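PDB 2RJO: twin-arginine translocation pathway signal protein from Burkholderia phytofirmans, which probably serves as a periplasmic sugar-binding protein, holding beta-D-galactopyranose in the cleft between two lobes of the type I periplasmic binding protein fold. Local coordinates for residues 249-254 and 286-291; 185-190 and 214-219. All coordinates share one frame; numbering follows the deposited sequence.

Interaction 1: 249-254 and 286-291; sequences VDWDPF and CTATFV
Val249 turns CG1 away from its own N (chi1 -176°) and leaves CG2 beside it, which divides the methyls between two partners: CG1 packs on Ala288 CB at 3.8 Å, CG2 on Phe290 CD1 at 3.8 Å. Phe290 has its CG anti to its own N as well (chi1 -171°), and the ring and the valine branch meet at a slant, beside Thr125 of helix 118-132. Val249 and Phe290 form an antiparallel non-hydrogen-bonded pair. Next along the strands, Asp250 and Thr289 form a hydrogen-bonded pair: Asp250 N to Thr289 O is 2.9 Å and almost straight (178°), while Thr289 N to Asp250 O is longer, 3.2 Å. A water also donates to Asp250 O and bonds Thr289 OG1, which is held in addition by Arg302. The short pairing is consistent with one of the interlobe crossings of a type I periplasmic binding fold, beside the sugar cleft. Beyond it the chain swings away in an Asx turn, Asp252 N donating to Asp250 OD1 at 3.0 Å from above the carboxylate plane. Asp252 then N-caps helix 253-268 through Trp255 N. Between the two, Trp251 brings its CE3 to 3.6 Å from Ala288 CB, and its ring contacts the bound galactose, with Trp95, Tyr116 and Tyr121 around it.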
loop_
_atom_site.group_PDB
_atom_site.type_symbol
_atom_site.label_atom_id
_atom_site.label_comp_id
_atom_site.label_asym_id
_atom_site.label_seq_id
_atom_site.Cartn_x
_atom_site.Cartn_y
_atom_site.Cartn_z
ATOM N N VAL A 249 3.199 -6.200 -7.587
ATOM C CA VAL A 249 2.865 -4.918 -8.184
ATOM C C VAL A 249 3.574 -3.838 -7.380
ATOM O O VAL A 249 3.438 -3.766 -6.160
ATOM C CB VAL A 249 1.336 -4.679 -8.191
ATOM C CG1 VAL A 249 1.018 -3.370 -8.906
ATOM C CG2 VAL A 249 0.631 -5.844 -8.895
ATOM N N ASP A 250 4.354 -3.009 -8.066
ATOM C CA ASP A 250 5.107 -1.958 -7.402
ATOM C C ASP A 250 4.343 -0.639 -7.293
ATOM O O ASP A 250 4.046 0.002 -8.308
ATOM C CB ASP A 250 6.430 -1.751 -8.135
ATOM C CG ASP A 250 7.441 -0.995 -7.304
ATOM O OD1 ASP A 250 7.156 -0.716 -6.116
ATOM O OD2 ASP A 250 8.525 -0.687 -7.836
ATOM N N TRP A 251 4.020 -0.261 -6.053
ATOM C CA TRP A 251 3.291 0.973 -5.756
ATOM C C TRP A 251 4.311 2.080 -5.546
ATOM O O TRP A 251 3.974 3.258 -5.524
ATOM C CB TRP A 251 2.490 0.847 -4.456
ATOM C CG TRP A 251 1.660 -0.402 -4.272
ATOM C CD1 TRP A 251 1.673 -1.228 -3.182
ATOM C CD2 TRP A 251 0.619 -0.895 -5.132
ATOM N NE1 TRP A 251 0.705 -2.192 -3.303
ATOM C CE2 TRP A 251 0.040 -2.013 -4.488
ATOM C CE3 TRP A 251 0.111 -0.499 -6.375
ATOM C CZ2 TRP A 251 -1.018 -2.742 -5.049
ATOM C CZ3 TRP A 251 -0.944 -1.228 -6.934
ATOM C CH2 TRP A 251 -1.495 -2.333 -6.268
ATOM N N ASP A 252 5.562 1.680 -5.368
ATOM C CA ASP A 252 6.642 2.620 -5.132
ATOM C C ASP A 252 6.375 3.369 -3.824
ATOM O O ASP A 252 6.066 4.560 -3.815
ATOM C CB ASP A 252 6.751 3.608 -6.286
ATOM C CG ASP A 252 8.125 4.209 -6.392
ATOM O OD1 ASP A 252 8.869 4.163 -5.384
ATOM O OD2 ASP A 252 8.454 4.735 -7.475
ATOM N N PRO A 253 6.463 2.652 -2.695
ATOM C CA PRO A 253 6.236 3.242 -1.376
ATOM C C PRO A 253 7.183 4.409 -1.126
ATOM O O PRO A 253 6.790 5.421 -0.552
ATOM C CB PRO A 253 6.450 2.063 -0.423
ATOM C CG PRO A 253 7.293 1.100 -1.219
ATOM C CD PRO A 253 6.708 1.205 -2.590
ATOM N N PHE A 254 8.427 4.276 -1.566
ATOM C CA PHE A 254 9.388 5.360 -1.404
ATOM C C PHE A 254 8.768 6.642 -1.968
ATOM O O PHE A 254 8.642 7.637 -1.274
ATOM C CB PHE A 254 10.667 5.040 -2.168
ATOM C CG PHE A 254 11.711 6.110 -2.074
ATOM C CD1 PHE A 254 12.668 6.080 -1.065
ATOM C CD2 PHE A 254 11.743 7.150 -2.999
ATOM C CE1 PHE A 254 13.650 7.073 -0.974
ATOM C CE2 PHE A 254 12.718 8.151 -2.918
ATOM C CZ PHE A 254 13.676 8.110 -1.901
ATOM N N CYS A 286 -3.104 6.012 -8.863
ATOM C CA CYS A 286 -1.811 6.256 -9.488
ATOM C C CYS A 286 -1.374 5.090 -10.358
ATOM O O CYS A 286 -1.940 3.999 -10.291
ATOM C CB CYS A 286 -0.755 6.525 -8.418
ATOM S SG CYS A 286 -1.262 7.783 -7.227
ATOM N N THR A 287 -0.376 5.332 -11.191
ATOM C CA THR A 287 0.132 4.292 -12.071
ATOM C C THR A 287 1.110 3.432 -11.301
ATOM O O THR A 287 1.971 3.953 -10.600
ATOM C CB THR A 287 0.857 4.896 -13.287
ATOM O OG1 THR A 287 -0.078 5.649 -14.069
ATOM C CG2 THR A 287 1.462 3.797 -14.155
ATOM N N ALA A 288 0.969 2.115 -11.416
ATOM C CA ALA A 288 1.880 1.197 -10.737
ATOM C C ALA A 288 2.561 0.343 -11.807
ATOM O O ALA A 288 2.181 0.406 -12.973
ATOM C CB ALA A 288 1.110 0.327 -9.764
ATOM N N THR A 289 3.571 -0.430 -11.416
ATOM C CA THR A 289 4.302 -1.288 -12.357
ATOM C C THR A 289 4.110 -2.769 -12.033
ATOM O O THR A 289 4.521 -3.238 -10.971
ATOM C CB THR A 289 5.832 -1.031 -12.312
ATOM O OG1 THR A 289 6.084 0.366 -12.171
ATOM C CG2 THR A 289 6.496 -1.527 -13.593
ATOM N N PHE A 290 3.479 -3.508 -12.938
ATOM C CA PHE A 290 3.298 -4.928 -12.714
ATOM C C PHE A 290 4.702 -5.502 -12.865
ATOM O O PHE A 290 5.399 -5.174 -13.824
ATOM C CB PHE A 290 2.390 -5.516 -13.779
ATOM C CG PHE A 290 1.982 -6.928 -13.505
ATOM C CD1 PHE A 290 1.147 -7.229 -12.433
ATOM C CD2 PHE A 290 2.431 -7.962 -14.312
ATOM C CE1 PHE A 290 0.749 -8.548 -12.180
ATOM C CE2 PHE A 290 2.042 -9.276 -14.067
ATOM C CZ PHE A 290 1.208 -9.569 -13.000
ATOM N N VAL A 291 5.125 -6.348 -11.932
ATOM C CA VAL A 291 6.470 -6.902 -12.008
ATOM C C VAL A 291 6.489 -8.423 -12.013
ATOM O O VAL A 291 5.793 -9.073 -11.239
ATOM C CB VAL A 291 7.352 -6.372 -10.845
ATOM C CG1 VAL A 291 6.674 -6.623 -9.518
ATOM C CG2 VAL A 291 8.717 -7.050 -10.866
HETATM O O HOH W 1 5.554 2.184 -9.810
HETATM O O HOH W 2 3.681 4.335 -8.789
#

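Interaction 2: 185-190 and 214-219; sequences PIMQAW and EALRAE
Met187, modelled as selenomethionine, and Ala215 meet at the tight centre of this helix pair, where their CB atoms stand 3.5 Å apart, closer than usual for carbon atoms. Both side chains set out toward the opposite helix, and Ala215 has nothing beyond its methyl to hold the helices apart; the segment axes approach to 8.9 Å and cross at -47°. The Met187 chain starts from an unusual first torsion (chi1 -116°) and bends twice more, carrying SE inward to a looser contact with Leu216 CD2 at 4.4 Å. Its inner side rests on Val140 and Val201 of the underlying sheet, and Met191, one turn further on, also touches both Ala215 and Leu216.

The outer side is looser and only partly buried. Gln188 sends its chain out extended from CG, and just its CG grazes the Ala215 methyl, at 4.2 Å. At the end of helix 206-218, where Glu219 N bonds Leu216 O at 2.9 Å, the Glu219 side chain turns back toward the neighbouring helix. Its OE2 stays 4.3 Å from Gln188 O, two acceptors side by side, and no hydrogen bond joins the two segments anywhere. The contact therefore rests on apolar packing between the helices, on the side facing the sheet. Helices 180-194 and 206-218 follow successive strands of a parallel sheet ordered 2-1-3-4, lying together on one of its faces, as in the Rossmann-like alpha/beta lobe of periplasmic binding proteins.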
loop_
_atom_site.group_PDB
_atom_site.type_symbol
_atom_site.label_atom_id
_atom_site.label_comp_id
_atom_site.label_asym_id
_atom_site.label_seq_id
_atom_site.Cartn_x
_atom_site.Cartn_y
_atom_site.Cartn_z
ATOM N N PRO A 185 1.678 -19.404 9.921
ATOM C CA PRO A 185 0.872 -20.501 10.472
ATOM C C PRO A 185 -0.403 -20.823 9.704
ATOM O O PRO A 185 -0.929 -21.929 9.812
ATOM C CB PRO A 185 0.593 -20.046 11.906
ATOM C CG PRO A 185 0.610 -18.567 11.809
ATOM C CD PRO A 185 1.798 -18.310 10.899
ATOM N N ILE A 186 -0.911 -19.869 8.933
ATOM C CA ILE A 186 -2.119 -20.122 8.154
ATOM C C ILE A 186 -1.766 -20.991 6.935
ATOM O O ILE A 186 -2.545 -21.860 6.538
ATOM C CB ILE A 186 -2.772 -18.802 7.681
ATOM C CG1 ILE A 186 -3.349 -18.041 8.882
ATOM C CG2 ILE A 186 -3.873 -19.090 6.684
ATOM C CD1 ILE A 186 -4.009 -16.711 8.515
HETATM N N MSE A 187 -0.592 -20.751 6.350
HETATM C CA MSE A 187 -0.138 -21.522 5.198
HETATM C C MSE A 187 0.102 -22.960 5.631
HETATM O O MSE A 187 -0.205 -23.902 4.901
HETATM C CB MSE A 187 1.169 -20.948 4.642
HETATM C CG MSE A 187 1.075 -20.387 3.223
HETATM SE SE MSE A 187 0.688 -21.587 1.934
HETATM C CE MSE A 187 -0.610 -20.905 1.231
ATOM N N GLN A 188 0.663 -23.117 6.826
ATOM C CA GLN A 188 0.954 -24.437 7.371
ATOM C C GLN A 188 -0.313 -25.255 7.521
ATOM O O GLN A 188 -0.375 -26.393 7.059
ATOM C CB GLN A 188 1.629 -24.321 8.738
ATOM C CG GLN A 188 2.991 -23.699 8.688
ATOM C CD GLN A 188 3.687 -23.760 10.022
ATOM O OE1 GLN A 188 3.217 -23.183 11.019
ATOM N NE2 GLN A 188 4.821 -24.460 10.060
ATOM N N ALA A 189 -1.315 -24.673 8.176
ATOM C CA ALA A 189 -2.586 -25.352 8.395
ATOM C C ALA A 189 -3.262 -25.703 7.071
ATOM O O ALA A 189 -3.946 -26.724 6.979
ATOM C CB ALA A 189 -3.511 -24.486 9.238
ATOM N N TRP A 190 -3.086 -24.860 6.055
ATOM C CA TRP A 190 -3.678 -25.129 4.743
ATOM C C TRP A 190 -3.018 -26.319 4.059
ATOM O O TRP A 190 -3.677 -27.080 3.351
ATOM C CB TRP A 190 -3.536 -23.933 3.803
ATOM C CG TRP A 190 -4.589 -22.875 3.938
ATOM C CD1 TRP A 190 -5.862 -23.028 4.407
ATOM C CD2 TRP A 190 -4.474 -21.511 3.524
ATOM N NE1 TRP A 190 -6.546 -21.842 4.309
ATOM C CE2 TRP A 190 -5.718 -20.894 3.767
ATOM C CE3 TRP A 190 -3.438 -20.750 2.963
ATOM C CZ2 TRP A 190 -5.955 -19.544 3.469
ATOM C CZ3 TRP A 190 -3.677 -19.405 2.666
ATOM C CH2 TRP A 190 -4.922 -18.823 2.920
ATOM N N GLU A 214 7.671 -18.797 3.257
ATOM C CA GLU A 214 8.495 -19.308 4.350
ATOM C C GLU A 214 7.943 -20.639 4.831
ATOM O O GLU A 214 8.689 -21.509 5.276
ATOM C CB GLU A 214 8.529 -18.324 5.509
ATOM C CG GLU A 214 9.364 -17.086 5.233
ATOM C CD GLU A 214 9.218 -16.040 6.322
ATOM O OE1 GLU A 214 8.070 -15.616 6.582
ATOM O OE2 GLU A 214 10.250 -15.644 6.916
ATOM N N ALA A 215 6.627 -20.786 4.745
ATOM C CA ALA A 215 5.964 -22.011 5.140
ATOM C C ALA A 215 6.252 -23.063 4.066
ATOM O O ALA A 215 6.548 -24.213 4.379
ATOM C CB ALA A 215 4.466 -21.774 5.273
ATOM N N LEU A 216 6.158 -22.673 2.800
ATOM C CA LEU A 216 6.448 -23.604 1.710
ATOM C C LEU A 216 7.896 -24.093 1.816
ATOM O O LEU A 216 8.166 -25.285 1.692
ATOM C CB LEU A 216 6.256 -22.935 0.350
ATOM C CG LEU A 216 4.843 -22.496 -0.011
ATOM C CD1 LEU A 216 4.890 -21.737 -1.336
ATOM C CD2 LEU A 216 3.921 -23.699 -0.096
ATOM N N ARG A 217 8.817 -23.164 2.047
ATOM C CA ARG A 217 10.227 -23.503 2.178
ATOM C C ARG A 217 10.428 -24.531 3.295
ATOM O O ARG A 217 11.252 -25.434 3.178
ATOM C CB ARG A 217 11.038 -22.238 2.469
ATOM C CG ARG A 217 12.515 -22.491 2.746
ATOM C CD ARG A 217 13.301 -21.180 2.908
ATOM N NE ARG A 217 13.343 -20.408 1.666
ATOM C CZ ARG A 217 12.497 -19.430 1.349
ATOM N NH1 ARG A 217 11.526 -19.079 2.184
ATOM N NH2 ARG A 217 12.608 -18.810 0.176
ATOM N N ALA A 218 9.660 -24.397 4.373
ATOM C CA ALA A 218 9.759 -25.323 5.500
ATOM C C ALA A 218 9.278 -26.729 5.125
ATOM O O ALA A 218 9.625 -27.704 5.781
ATOM C CB ALA A 218 8.951 -24.800 6.678
ATOM N N GLU A 219 8.476 -26.825 4.070
ATOM C CA GLU A 219 7.960 -28.111 3.627
ATOM C C GLU A 219 8.573 -28.542 2.298
ATOM O O GLU A 219 8.082 -29.467 1.646
ATOM C CB GLU A 219 6.431 -28.040 3.536
ATOM C CG GLU A 219 5.791 -27.928 4.933
ATOM C CD GLU A 219 4.569 -27.023 4.970
ATOM O OE1 GLU A 219 4.687 -25.856 4.543
ATOM O OE2 GLU A 219 3.495 -27.469 5.440
#

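Overall arrangement
From the N terminus, the chain builds strands 7-12 to 110-115 of the first lobe before crossing into the second. There interaction 2 closes first, joining 185-190 to 214-219 across an intervening strand, 198-203, and so pairing consecutive helices over the four-stranded parallel sheet. After helix 234-241 the chain returns through strand 248-250, and interaction 1 closes a loop of 31 residues, about half of them helical, that includes most of helix 253-268, when strand 283-291 comes back alongside. The two loops follow in series, neither enclosing nor crossing the other. Their centres lie 27 Å apart and their nearest atoms about 16 Å: interaction 2 belongs to the second lobe's far flank, interaction 1 to what is probably an interlobe connection, beside the sugar.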